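PDB 1XG2: pectinesterase inhibitor from Actinidia chinensis, which inhibits pectin methylesterase and may take part in the regulation of fruit ripening. Local coordinates for residues 32-37 against 144-149; 47-52 against 134-139; 57-62 against 124-129. All coordinates share one frame; numbering follows the deposited sequence.

Interaction 1 (32-37 against 144-149); sequences KDLKGL and LVISNL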
ATOM      1  N   LYS B  32      23.074 -26.167  -0.620  1.00 24.80           N
ATOM      2  CA  LYS B  32      22.588 -24.783  -0.466  1.00 23.62           C
ATOM      3  C   LYS B  32      22.318 -24.414   0.988  1.00 22.37           C
ATOM      4  O   LYS B  32      21.690 -25.163   1.722  1.00 21.95           O
ATOM      5  CB  LYS B  32      21.295 -24.560  -1.270  1.00 23.58           C
ATOM      6  CG  LYS B  32      21.406 -24.836  -2.757  1.00 24.29           C
ATOM      7  CD  LYS B  32      22.215 -23.766  -3.486  1.00 24.75           C
ATOM      8  CE  LYS B  32      22.427 -24.144  -4.954  1.00 25.15           C
ATOM      9  NZ  LYS B  32      21.378 -23.599  -5.837  1.00 23.71           N
ATOM     10  N   ASP B  33      22.760 -23.233   1.396  1.00 21.13           N
ATOM     11  CA  ASP B  33      22.365 -22.694   2.697  1.00 20.51           C
ATOM     12  C   ASP B  33      21.101 -21.847   2.514  1.00 19.15           C
ATOM     13  O   ASP B  33      20.556 -21.787   1.414  1.00 17.58           O
ATOM     14  CB  ASP B  33      23.525 -21.916   3.362  1.00 21.27           C
ATOM     15  CG  ASP B  33      24.074 -20.790   2.503  1.00 23.11           C
ATOM     16  OD1 ASP B  33      23.487 -20.470   1.452  1.00 23.81           O
ATOM     17  OD2 ASP B  33      25.115 -20.150   2.809  1.00 27.22           O
ATOM     18  N   LEU B  34      20.633 -21.191   3.569  1.00 18.47           N
ATOM     19  CA  LEU B  34      19.407 -20.402   3.466  1.00 17.94           C
ATOM     20  C   LEU B  34      19.516 -19.364   2.361  1.00 17.31           C
ATOM     21  O   LEU B  34      18.586 -19.187   1.599  1.00 15.95           O
ATOM     22  CB  LEU B  34      19.036 -19.716   4.792  1.00 18.46           C
ATOM     23  CG  LEU B  34      18.110 -20.471   5.738  1.00 19.90           C
ATOM     24  CD1 LEU B  34      17.881 -19.668   7.029  1.00 19.08           C
ATOM     25  CD2 LEU B  34      16.778 -20.831   5.074  1.00 19.43           C
ATOM     26  N   LYS B  35      20.655 -18.677   2.264  1.00 17.12           N
ATOM     27  CA  LYS B  35      20.826 -17.663   1.225  1.00 17.56           C
ATOM     28  C   LYS B  35      20.729 -18.264  -0.163  1.00 16.34           C
ATOM     29  O   LYS B  35      20.111 -17.696  -1.051  1.00 15.71           O
ATOM     30  CB  LYS B  35      22.172 -16.933   1.362  1.00 18.46           C
ATOM     31  CG  LYS B  35      22.154 -15.785   2.346  1.00 22.04           C
ATOM     32  CD  LYS B  35      23.412 -14.896   2.210  1.00 26.85           C
ATOM     33  CE  LYS B  35      23.177 -13.471   2.752  1.00 29.13           C
ATOM     34  NZ  LYS B  35      23.934 -12.439   1.989  1.00 28.89           N
ATOM     35  N   GLY B  36      21.383 -19.397  -0.359  1.00 15.89           N
ATOM     36  CA  GLY B  36      21.321 -20.104  -1.624  1.00 15.37           C
ATOM     37  C   GLY B  36      19.912 -20.533  -2.011  1.00 14.65           C
ATOM     38  O   GLY B  36      19.530 -20.382  -3.161  1.00 13.94           O
ATOM     39  N   LEU B  37      19.146 -21.057  -1.054  1.00 14.04           N
ATOM     40  CA  LEU B  37      17.758 -21.447  -1.318  1.00 14.45           C
ATOM     41  C   LEU B  37      16.951 -20.205  -1.657  1.00 14.70           C
ATOM     42  O   LEU B  37      16.135 -20.242  -2.566  1.00 14.89           O
ATOM     43  CB  LEU B  37      17.156 -22.188  -0.122  1.00 14.48           C
ATOM     44  CG  LEU B  37      17.840 -23.520   0.197  1.00 14.29           C
ATOM     45  CD1 LEU B  37      17.340 -24.073   1.516  1.00 14.58           C
ATOM     46  CD2 LEU B  37      17.626 -24.523  -0.925  1.00 15.15           C
ATOM     47  N   LEU B 144       9.351 -15.256   1.040  1.00 10.81           N
ATOM     48  CA  LEU B 144       9.007 -14.590   2.293  1.00 10.82           C
ATOM     49  C   LEU B 144       9.424 -15.438   3.499  1.00 10.89           C
ATOM     50  O   LEU B 144       9.972 -14.924   4.464  1.00 10.30           O
ATOM     51  CB  LEU B 144       7.503 -14.291   2.350  1.00 11.10           C
ATOM     52  CG  LEU B 144       7.007 -13.228   1.370  1.00 12.04           C
ATOM     53  CD1 LEU B 144       5.487 -13.211   1.274  1.00 12.38           C
ATOM     54  CD2 LEU B 144       7.506 -11.838   1.804  1.00 13.61           C
ATOM     55  N   VAL B 145       9.179 -16.747   3.433  1.00 10.67           N
ATOM     56  CA  VAL B 145       9.505 -17.627   4.551  1.00 10.76           C
ATOM     57  C   VAL B 145      11.022 -17.635   4.774  1.00 10.84           C
ATOM     58  O   VAL B 145      11.509 -17.534   5.904  1.00 11.86           O
ATOM     59  CB  VAL B 145       8.966 -19.047   4.320  1.00 10.48           C
ATOM     60  CG1 VAL B 145       9.598 -20.052   5.319  1.00 12.17           C
ATOM     61  CG2 VAL B 145       7.466 -19.054   4.458  1.00  9.99           C
ATOM     62  N   ILE B 146      11.772 -17.710   3.692  1.00 10.89           N
ATOM     63  CA  ILE B 146      13.213 -17.737   3.797  1.00 11.20           C
ATOM     64  C   ILE B 146      13.695 -16.394   4.371  1.00 11.38           C
ATOM     65  O   ILE B 146      14.567 -16.372   5.245  1.00 11.65           O
ATOM     66  CB  ILE B 146      13.836 -18.069   2.425  1.00 11.04           C
ATOM     67  CG1 ILE B 146      13.561 -19.532   2.054  1.00 10.96           C
ATOM     68  CG2 ILE B 146      15.331 -17.847   2.428  1.00 12.18           C
ATOM     69  CD1 ILE B 146      13.972 -19.881   0.643  1.00 10.77           C
ATOM     70  N   SER B 147      13.099 -15.287   3.929  1.00 11.64           N
ATOM     71  CA  SER B 147      13.494 -13.960   4.445  1.00 12.10           C
ATOM     72  C   SER B 147      13.295 -13.855   5.967  1.00 12.78           C
ATOM     73  O   SER B 147      14.032 -13.116   6.641  1.00 13.12           O
ATOM     74  CB  SER B 147      12.749 -12.813   3.733  1.00 11.29           C
ATOM     75  OG  SER B 147      11.408 -12.662   4.213  1.00 12.04           O
ATOM     76  N   ASN B 148      12.310 -14.567   6.511  1.00 12.63           N
ATOM     77  CA  ASN B 148      12.069 -14.534   7.952  1.00 13.36           C
ATOM     78  C   ASN B 148      12.957 -15.510   8.730  1.00 13.99           C
ATOM     79  O   ASN B 148      13.202 -15.296   9.903  1.00 13.88           O
ATOM     80  CB  ASN B 148      10.594 -14.778   8.292  1.00 13.33           C
ATOM     81  CG  ASN B 148       9.663 -13.715   7.699  1.00 13.76           C
ATOM     82  OD1 ASN B 148      10.072 -12.567   7.472  1.00 16.77           O
ATOM     83  ND2 ASN B 148       8.428 -14.092   7.441  1.00 11.39           N
ATOM     84  N   LEU B 149      13.426 -16.569   8.081  1.00 14.44           N
ATOM     85  CA  LEU B 149      14.350 -17.515   8.709  1.00 15.50           C
ATOM     86  C   LEU B 149      15.794 -16.988   8.758  1.00 16.68           C
ATOM     87  O   LEU B 149      16.566 -17.380   9.634  1.00 16.56           O
ATOM     88  CB  LEU B 149      14.345 -18.854   7.975  1.00 15.01           C
ATOM     89  CG  LEU B 149      13.068 -19.682   8.037  1.00 15.59           C
ATOM     90  CD1 LEU B 149      13.202 -20.861   7.084  1.00 15.54           C
ATOM     91  CD2 LEU B 149      12.788 -20.145   9.460  1.00 16.22           C
TER
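Leu34 and Ile146 bring the backbones closest, with their CA atoms 6.8 Å apart, where the first turn of helix 34-60 meets the last turns of helix 127-149. This is one end of the four-helix bundle of the inhibitor. The contact is apolar. Leu34 lies across Leu149 at about a right angle. Its CD1 sits 3.7 Å from Leu149 CB and touches the Leu149 carbonyl oxygen as well, while CD2 approaches Leu149 CD1. Ile146 works with both branches. Its CG2 lies anti to its own backbone N and packs 3.6 Å from the backbone O of Leu34. The other branch carries CD1 to the backbone of Leu37, 3.8 Å from Leu37 C. Helix 4-9 covers this end, with Ile9 against Leu37, Ile146 and Leu149. On helix 127-149, Asn148 ND2 donates a hydrogen bond to Asn190 O of the pectinesterase chain, so this end of the bundle also faces the enzyme. Ser147 OG donates to Leu144 O, which accepts from Asn148 N too. Asp33 is the N-cap of helix 34-60: its OD1 accepts from Gly36 N at 3.0 Å, with an N-H...O angle of 162°.

Interaction 2 (47-52 against 134-139); sequences ASAKQT and LKLEDL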
ATOM      1  N   ALA B  47      10.817 -15.845 -12.802  1.00 15.10           N
ATOM      2  CA  ALA B  47      10.559 -16.547 -14.066  1.00 14.84           C
ATOM      3  C   ALA B  47       9.062 -16.796 -14.282  1.00 14.77           C
ATOM      4  O   ALA B  47       8.559 -16.701 -15.411  1.00 15.06           O
ATOM      5  CB  ALA B  47      11.348 -17.868 -14.106  1.00 15.15           C
ATOM      6  N   SER B  48       8.354 -17.128 -13.205  1.00 13.59           N
ATOM      7  CA  SER B  48       6.908 -17.315 -13.269  1.00 13.37           C
ATOM      8  C   SER B  48       6.215 -15.997 -13.606  1.00 13.05           C
ATOM      9  O   SER B  48       5.358 -15.949 -14.492  1.00 13.20           O
ATOM     10  CB  SER B  48       6.374 -17.863 -11.943  1.00 12.90           C
ATOM     11  OG  SER B  48       4.981 -18.097 -12.021  1.00 12.56           O
ATOM     12  N   ALA B  49       6.595 -14.926 -12.910  1.00 13.17           N
ATOM     13  CA  ALA B  49       6.027 -13.607 -13.180  1.00 13.14           C
ATOM     14  C   ALA B  49       6.260 -13.216 -14.635  1.00 13.74           C
ATOM     15  O   ALA B  49       5.389 -12.638 -15.263  1.00 14.03           O
ATOM     16  CB  ALA B  49       6.626 -12.544 -12.235  1.00 12.83           C
ATOM     17  N   LYS B  50       7.434 -13.540 -15.169  1.00 14.86           N
ATOM     18  CA  LYS B  50       7.781 -13.159 -16.539  1.00 15.68           C
ATOM     19  C   LYS B  50       6.920 -13.921 -17.539  1.00 15.90           C
ATOM     20  O   LYS B  50       6.405 -13.336 -18.498  1.00 16.36           O
ATOM     21  CB  LYS B  50       9.264 -13.384 -16.814  1.00 15.86           C
ATOM     22  CG  LYS B  50      10.160 -12.331 -16.186  1.00 18.44           C
ATOM     23  CD  LYS B  50      11.611 -12.580 -16.514  1.00 21.22           C
ATOM     24  CE  LYS B  50      12.488 -11.386 -16.154  1.00 22.83           C
ATOM     25  NZ  LYS B  50      13.919 -11.800 -16.079  1.00 23.78           N
ATOM     26  N   GLN B  51       6.719 -15.211 -17.296  1.00 16.21           N
ATOM     27  CA  GLN B  51       5.855 -16.011 -18.151  1.00 17.02           C
ATOM     28  C   GLN B  51       4.414 -15.491 -18.124  1.00 16.50           C
ATOM     29  O   GLN B  51       3.737 -15.431 -19.159  1.00 15.55           O
ATOM     30  CB  GLN B  51       5.889 -17.491 -17.749  1.00 17.92           C
ATOM     31  CG  GLN B  51       4.848 -18.336 -18.498  1.00 22.26           C
ATOM     32  CD  GLN B  51       4.950 -19.833 -18.203  1.00 27.84           C
ATOM     33  OE1 GLN B  51       5.869 -20.514 -18.690  1.00 31.54           O
ATOM     34  NE2 GLN B  51       3.992 -20.352 -17.423  1.00 29.66           N
ATOM     35  N   THR B  52       3.941 -15.115 -16.938  1.00 15.59           N
ATOM     36  CA  THR B  52       2.572 -14.665 -16.778  1.00 15.30           C
ATOM     37  C   THR B  52       2.350 -13.311 -17.443  1.00 15.57           C
ATOM     38  O   THR B  52       1.282 -13.065 -17.993  1.00 14.82           O
ATOM     39  CB  THR B  52       2.181 -14.655 -15.290  1.00 15.42           C
ATOM     40  OG1 THR B  52       2.212 -16.002 -14.792  1.00 13.96           O
ATOM     41  CG2 THR B  52       0.742 -14.225 -15.096  1.00 15.15           C
ATOM     42  N   LEU B 134      -2.135 -17.415  -8.424  1.00 14.53           N
ATOM     43  CA  LEU B 134      -1.974 -18.233  -7.221  1.00 14.94           C
ATOM     44  C   LEU B 134      -0.587 -18.832  -7.179  1.00 14.13           C
ATOM     45  O   LEU B 134      -0.005 -19.006  -6.090  1.00 13.32           O
ATOM     46  CB  LEU B 134      -3.012 -19.355  -7.133  1.00 15.36           C
ATOM     47  CG  LEU B 134      -4.466 -18.960  -6.906  1.00 18.79           C
ATOM     48  CD1 LEU B 134      -5.304 -20.224  -6.730  1.00 20.49           C
ATOM     49  CD2 LEU B 134      -4.619 -18.034  -5.711  1.00 22.38           C
ATOM     50  N   LYS B 135      -0.043 -19.131  -8.353  1.00 13.51           N
ATOM     51  CA  LYS B 135       1.301 -19.673  -8.436  1.00 13.93           C
ATOM     52  C   LYS B 135       2.355 -18.633  -8.029  1.00 13.04           C
ATOM     53  O   LYS B 135       3.275 -18.943  -7.295  1.00 11.75           O
ATOM     54  CB  LYS B 135       1.593 -20.196  -9.838  1.00 14.67           C
ATOM     55  CG  LYS B 135       2.868 -20.995  -9.919  1.00 17.84           C
ATOM     56  CD  LYS B 135       3.239 -21.299 -11.349  1.00 22.90           C
ATOM     57  CE  LYS B 135       3.690 -22.751 -11.557  1.00 25.74           C
ATOM     58  NZ  LYS B 135       4.780 -22.792 -12.599  1.00 27.29           N
ATOM     59  N   LEU B 136       2.223 -17.403  -8.505  1.00 12.29           N
ATOM     60  CA  LEU B 136       3.184 -16.383  -8.122  1.00 11.81           C
ATOM     61  C   LEU B 136       3.109 -16.166  -6.624  1.00 11.69           C
ATOM     62  O   LEU B 136       4.126 -15.973  -5.979  1.00 11.30           O
ATOM     63  CB  LEU B 136       2.914 -15.065  -8.830  1.00 11.80           C
ATOM     64  CG  LEU B 136       3.939 -13.978  -8.500  1.00 10.60           C
ATOM     65  CD1 LEU B 136       5.338 -14.461  -8.810  1.00  9.15           C
ATOM     66  CD2 LEU B 136       3.612 -12.689  -9.269  1.00 11.16           C
ATOM     67  N   GLU B 137       1.896 -16.179  -6.086  1.00 12.00           N
ATOM     68  CA  GLU B 137       1.690 -15.986  -4.655  1.00 12.74           C
ATOM     69  C   GLU B 137       2.393 -17.094  -3.873  1.00 12.69           C
ATOM     70  O   GLU B 137       3.132 -16.821  -2.923  1.00 13.25           O
ATOM     71  CB  GLU B 137       0.198 -15.948  -4.321  1.00 12.92           C
ATOM     72  CG  GLU B 137      -0.503 -14.654  -4.705  1.00 13.89           C
ATOM     73  CD  GLU B 137      -1.991 -14.681  -4.408  1.00 17.59           C
ATOM     74  OE1 GLU B 137      -2.519 -15.756  -4.060  1.00 17.86           O
ATOM     75  OE2 GLU B 137      -2.636 -13.624  -4.526  1.00 19.22           O
ATOM     76  N   ASP B 138       2.206 -18.338  -4.305  1.00 13.16           N
ATOM     77  CA  ASP B 138       2.814 -19.497  -3.640  1.00 13.10           C
ATOM     78  C   ASP B 138       4.343 -19.430  -3.708  1.00 12.80           C
ATOM     79  O   ASP B 138       5.045 -19.739  -2.734  1.00 12.65           O
ATOM     80  CB  ASP B 138       2.288 -20.805  -4.253  1.00 13.39           C
ATOM     81  CG  ASP B 138       0.801 -21.018  -4.005  1.00 14.32           C
ATOM     82  OD1 ASP B 138       0.164 -21.880  -4.677  1.00 14.65           O
ATOM     83  OD2 ASP B 138       0.171 -20.371  -3.151  1.00 15.04           O
ATOM     84  N   LEU B 139       4.866 -19.026  -4.861  1.00 12.19           N
ATOM     85  CA  LEU B 139       6.299 -18.962  -5.070  1.00 11.54           C
ATOM     86  C   LEU B 139       6.928 -17.837  -4.270  1.00 11.26           C
ATOM     87  O   LEU B 139       8.010 -18.008  -3.707  1.00 11.07           O
ATOM     88  CB  LEU B 139       6.622 -18.776  -6.552  1.00 11.61           C
ATOM     89  CG  LEU B 139       6.274 -20.008  -7.389  1.00 12.94           C
ATOM     90  CD1 LEU B 139       6.550 -19.764  -8.870  1.00 14.85           C
ATOM     91  CD2 LEU B 139       7.002 -21.231  -6.866  1.00 13.01           C
TER
HETATM   92  O   HOH W   1       4.644 -19.939 -13.976  1.00 24.34           O
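This is a buried helix-helix contact close to the centre of the chain, made mainly by small residues of 47-52 and leucines of 134-139. The two short segments run antiparallel, at 165° between their N-to-C directions, and their axes approach to 9.7 Å. Ser48 and Leu136 have the nearest CA atoms, 6.4 Å apart. Ser48 points at the other helix and touches two of its residues. Leu139 CD1 reaches both its CB, at 3.6 Å, and its OG. The same OG lies 3.7 Å from Lys135 CD, an aliphatic part of the lysine chain. A water joins the polar ends: it lies 2.7 Å from Ser48 OG and accepts from Lys135 NZ at 3.2 Å. Bends at the third and fourth torsions of Lys135, chi3 -136° and chi4 -145°, bring NZ to this water. Deeper in, Leu136 reaches across with CD1, 4.1 Å from Ala49 CB. Ile83 and Tyr79 of helix 66-95 pack on Ala49 and Leu136 respectively, and Ala112 of helix 98-118 also touches Leu136. Leu18 of helix 16-24 lies on Leu139. Antiparallel helices packed through small residues and leucines, with helices 66-95 and 98-118 against them, form a four-helix bundle.

Interaction 3 (57-62 against 124-129); sequences ASLTNQ and NIPTQL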
ATOM      1  N   ALA B  57      -0.422 -10.481 -21.826  1.00 16.63           N
ATOM      2  CA  ALA B  57      -0.322  -9.803 -23.117  1.00 17.43           C
ATOM      3  C   ALA B  57      -1.147 -10.574 -24.168  1.00 17.86           C
ATOM      4  O   ALA B  57      -1.884  -9.978 -24.962  1.00 17.83           O
ATOM      5  CB  ALA B  57       1.114  -9.690 -23.528  1.00 17.32           C
ATOM      6  N   SER B  58      -1.075 -11.900 -24.114  1.00 18.30           N
ATOM      7  CA  SER B  58      -1.788 -12.752 -25.070  1.00 18.85           C
ATOM      8  C   SER B  58      -3.307 -12.664 -24.882  1.00 19.22           C
ATOM      9  O   SER B  58      -4.046 -12.559 -25.862  1.00 19.18           O
ATOM     10  CB  SER B  58      -1.265 -14.203 -24.975  1.00 19.08           C
ATOM     11  OG  SER B  58      -1.827 -15.049 -25.963  1.00 20.53           O
ATOM     12  N   LEU B  59      -3.773 -12.652 -23.630  1.00 19.24           N
ATOM     13  CA  LEU B  59      -5.197 -12.496 -23.323  1.00 19.72           C
ATOM     14  C   LEU B  59      -5.763 -11.143 -23.773  1.00 20.78           C
ATOM     15  O   LEU B  59      -6.886 -11.075 -24.275  1.00 20.64           O
ATOM     16  CB  LEU B  59      -5.443 -12.685 -21.819  1.00 19.36           C
ATOM     17  CG  LEU B  59      -5.207 -14.107 -21.303  1.00 19.45           C
ATOM     18  CD1 LEU B  59      -5.151 -14.162 -19.782  1.00 20.63           C
ATOM     19  CD2 LEU B  59      -6.290 -15.042 -21.818  1.00 19.20           C
ATOM     20  N   THR B  60      -4.977 -10.088 -23.572  1.00 22.29           N
ATOM     21  CA  THR B  60      -5.283  -8.730 -24.023  1.00 24.30           C
ATOM     22  C   THR B  60      -5.434  -8.671 -25.549  1.00 24.73           C
ATOM     23  O   THR B  60      -6.364  -8.066 -26.069  1.00 24.41           O
ATOM     24  CB  THR B  60      -4.133  -7.770 -23.596  1.00 24.58           C
ATOM     25  OG1 THR B  60      -4.059  -7.692 -22.162  0.50 26.16           O
ATOM     26  CG2 THR B  60      -4.408  -6.340 -24.031  0.50 25.42           C
ATOM     27  N   ASN B  61      -4.500  -9.312 -26.244  1.00 25.72           N
ATOM     28  CA  ASN B  61      -4.421  -9.297 -27.703  1.00 26.56           C
ATOM     29  C   ASN B  61      -5.628  -9.962 -28.390  1.00 26.76           C
ATOM     30  O   ASN B  61      -5.798  -9.837 -29.611  1.00 27.72           O
ATOM     31  CB  ASN B  61      -3.117  -9.986 -28.125  1.00 27.26           C
ATOM     32  CG  ASN B  61      -2.757  -9.741 -29.583  1.00 29.87           C
ATOM     33  OD1 ASN B  61      -2.558  -8.602 -30.005  1.00 33.71           O
ATOM     34  ND2 ASN B  61      -2.646 -10.820 -30.353  1.00 33.13           N
ATOM     35  N   GLN B  62      -6.453 -10.683 -27.628  1.00 26.50           N
ATOM     36  CA  GLN B  62      -7.662 -11.312 -28.171  1.00 26.89           C
ATOM     37  C   GLN B  62      -8.951 -10.732 -27.576  1.00 26.73           C
ATOM     38  O   GLN B  62     -10.035 -11.266 -27.785  1.00 27.10           O
ATOM     39  CB  GLN B  62      -7.620 -12.824 -27.944  1.00 26.99           C
ATOM     40  CG  GLN B  62      -7.532 -13.256 -26.488  1.00 27.45           C
ATOM     41  CD  GLN B  62      -7.927 -14.692 -26.283  1.00 27.75           C
ATOM     42  OE1 GLN B  62      -9.082 -15.061 -26.522  1.00 28.40           O
ATOM     43  NE2 GLN B  62      -6.981 -15.513 -25.818  1.00 28.10           N
ATOM     44  N   ASN B 124     -15.428 -12.184 -15.740  1.00 22.35           N
ATOM     45  CA  ASN B 124     -14.678 -13.065 -14.855  1.00 22.08           C
ATOM     46  C   ASN B 124     -13.288 -13.373 -15.362  1.00 20.90           C
ATOM     47  O   ASN B 124     -13.019 -13.353 -16.556  1.00 20.21           O
ATOM     48  CB  ASN B 124     -15.388 -14.406 -14.663  1.00 22.90           C
ATOM     49  CG  ASN B 124     -16.729 -14.276 -13.988  1.00 24.81           C
ATOM     50  OD1 ASN B 124     -17.637 -15.046 -14.295  1.00 31.01           O
ATOM     51  ND2 ASN B 124     -16.868 -13.329 -13.064  1.00 25.52           N
ATOM     52  N   ILE B 125     -12.409 -13.693 -14.426  1.00 20.05           N
ATOM     53  CA  ILE B 125     -11.026 -13.960 -14.757  1.00 19.55           C
ATOM     54  C   ILE B 125     -10.921 -15.283 -15.494  1.00 19.15           C
ATOM     55  O   ILE B 125     -11.616 -16.233 -15.143  1.00 18.59           O
ATOM     56  CB  ILE B 125     -10.177 -13.973 -13.477  1.00 19.39           C
ATOM     57  CG1 ILE B 125      -8.694 -13.866 -13.821  1.00 19.06           C
ATOM     58  CG2 ILE B 125     -10.481 -15.204 -12.612  1.00 20.11           C
ATOM     59  CD1 ILE B 125      -7.844 -13.601 -12.621  1.00 18.45           C
ATOM     60  N   PRO B 126     -10.070 -15.352 -16.509  1.00 18.97           N
ATOM     61  CA  PRO B 126      -9.739 -16.637 -17.127  1.00 19.14           C
ATOM     62  C   PRO B 126      -9.043 -17.547 -16.121  1.00 19.36           C
ATOM     63  O   PRO B 126      -8.189 -17.086 -15.361  1.00 18.39           O
ATOM     64  CB  PRO B 126      -8.797 -16.258 -18.264  1.00 19.13           C
ATOM     65  CG  PRO B 126      -8.997 -14.821 -18.474  1.00 19.93           C
ATOM     66  CD  PRO B 126      -9.370 -14.238 -17.162  1.00 19.32           C
ATOM     67  N   THR B 127      -9.444 -18.813 -16.099  1.00 19.27           N
ATOM     68  CA  THR B 127      -8.833 -19.813 -15.233  1.00 19.32           C
ATOM     69  C   THR B 127      -7.315 -19.816 -15.319  1.00 18.46           C
ATOM     70  O   THR B 127      -6.652 -19.910 -14.293  1.00 18.48           O
ATOM     71  CB  THR B 127      -9.373 -21.207 -15.576  1.00 19.51           C
ATOM     72  OG1 THR B 127     -10.780 -21.232 -15.310  1.00 21.53           O
ATOM     73  CG2 THR B 127      -8.804 -22.250 -14.622  1.00 20.93           C
ATOM     74  N   GLN B 128      -6.777 -19.707 -16.533  1.00 17.75           N
ATOM     75  CA  GLN B 128      -5.327 -19.672 -16.766  1.00 17.78           C
ATOM     76  C   GLN B 128      -4.637 -18.586 -15.928  1.00 16.80           C
ATOM     77  O   GLN B 128      -3.554 -18.791 -15.374  1.00 16.69           O
ATOM     78  CB  GLN B 128      -5.034 -19.401 -18.247  1.00 18.28           C
ATOM     79  CG  GLN B 128      -3.564 -19.535 -18.609  1.00 20.08           C
ATOM     80  CD  GLN B 128      -3.223 -19.258 -20.071  1.00 22.04           C
ATOM     81  OE1 GLN B 128      -2.180 -19.716 -20.534  1.00 25.47           O
ATOM     82  NE2 GLN B 128      -4.055 -18.496 -20.780  1.00 22.27           N
ATOM     83  N   LEU B 129      -5.253 -17.414 -15.881  1.00 16.40           N
ATOM     84  CA  LEU B 129      -4.683 -16.288 -15.149  1.00 15.37           C
ATOM     85  C   LEU B 129      -4.895 -16.466 -13.647  1.00 15.18           C
ATOM     86  O   LEU B 129      -4.010 -16.152 -12.856  1.00 15.17           O
ATOM     87  CB  LEU B 129      -5.300 -14.986 -15.646  1.00 15.14           C
ATOM     88  CG  LEU B 129      -4.784 -13.687 -15.030  1.00 15.77           C
ATOM     89  CD1 LEU B 129      -3.285 -13.588 -15.165  1.00 16.03           C
ATOM     90  CD2 LEU B 129      -5.480 -12.511 -15.708  1.00 16.37           C
TER
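Leu59 carries this contact from the last turns of helix 34-60, reaching Pro126, Gln128 and Leu129 at the start of helix 127-149. This is the end of the four-helix bundle opposite to the 32-37/144-149 contact. The nearest CA atoms, those of Leu59 and Pro126, are 8.7 Å apart, so the side chains span the gap. With CG anti to its own carbonyl carbon (chi1 -68°), Leu59 sends both methyls toward 124-129. CD1 packs 4.1 Å from Pro126 CG, and the leucine and the proline ring lie side by side, pointing opposite ways. The same methyl lies 4.2 Å from Leu129 CB. CD2 takes the more exposed partner, Gln128. The Gln128 chain is extended, with chi1 -172° and chi2 -179°, which carries its amide out alongside the leucine. Pro126 is the N-cap residue of helix 127-149. Tyr72 of helix 66-95 packs against both Leu59 and Pro126. Leu129 is buried; it rests on Thr52 and Ile56 of helix 34-60 and on Cys115 of helix 98-118, which forms a disulfide with Cys75. At the outer margin of the contact, the amide nitrogen NE2 of Gln128 stands 4.2 Å from Leu59 CD2.

Overall arrangement
All three interactions join helix 34-60 to helix 127-149. The helices run antiparallel, so the contacts are nested along the chain: interaction 3 inside interaction 2, and interaction 2 inside interaction 1. Interaction 2 lies near the centre of the chain. Interactions 1 and 3 lie on opposite sides of that centre, with their own centres 33 Å apart. Interactions 2 and 3 have centres 15 Å apart and touch directly, Thr52 CG2 packing 4.1 Å from Leu129 CD1. Interactions 1 and 2 do not touch; their nearest atoms are about 6 Å apart. Among the three, interaction 1 alone has segments that touch the pectinesterase chain.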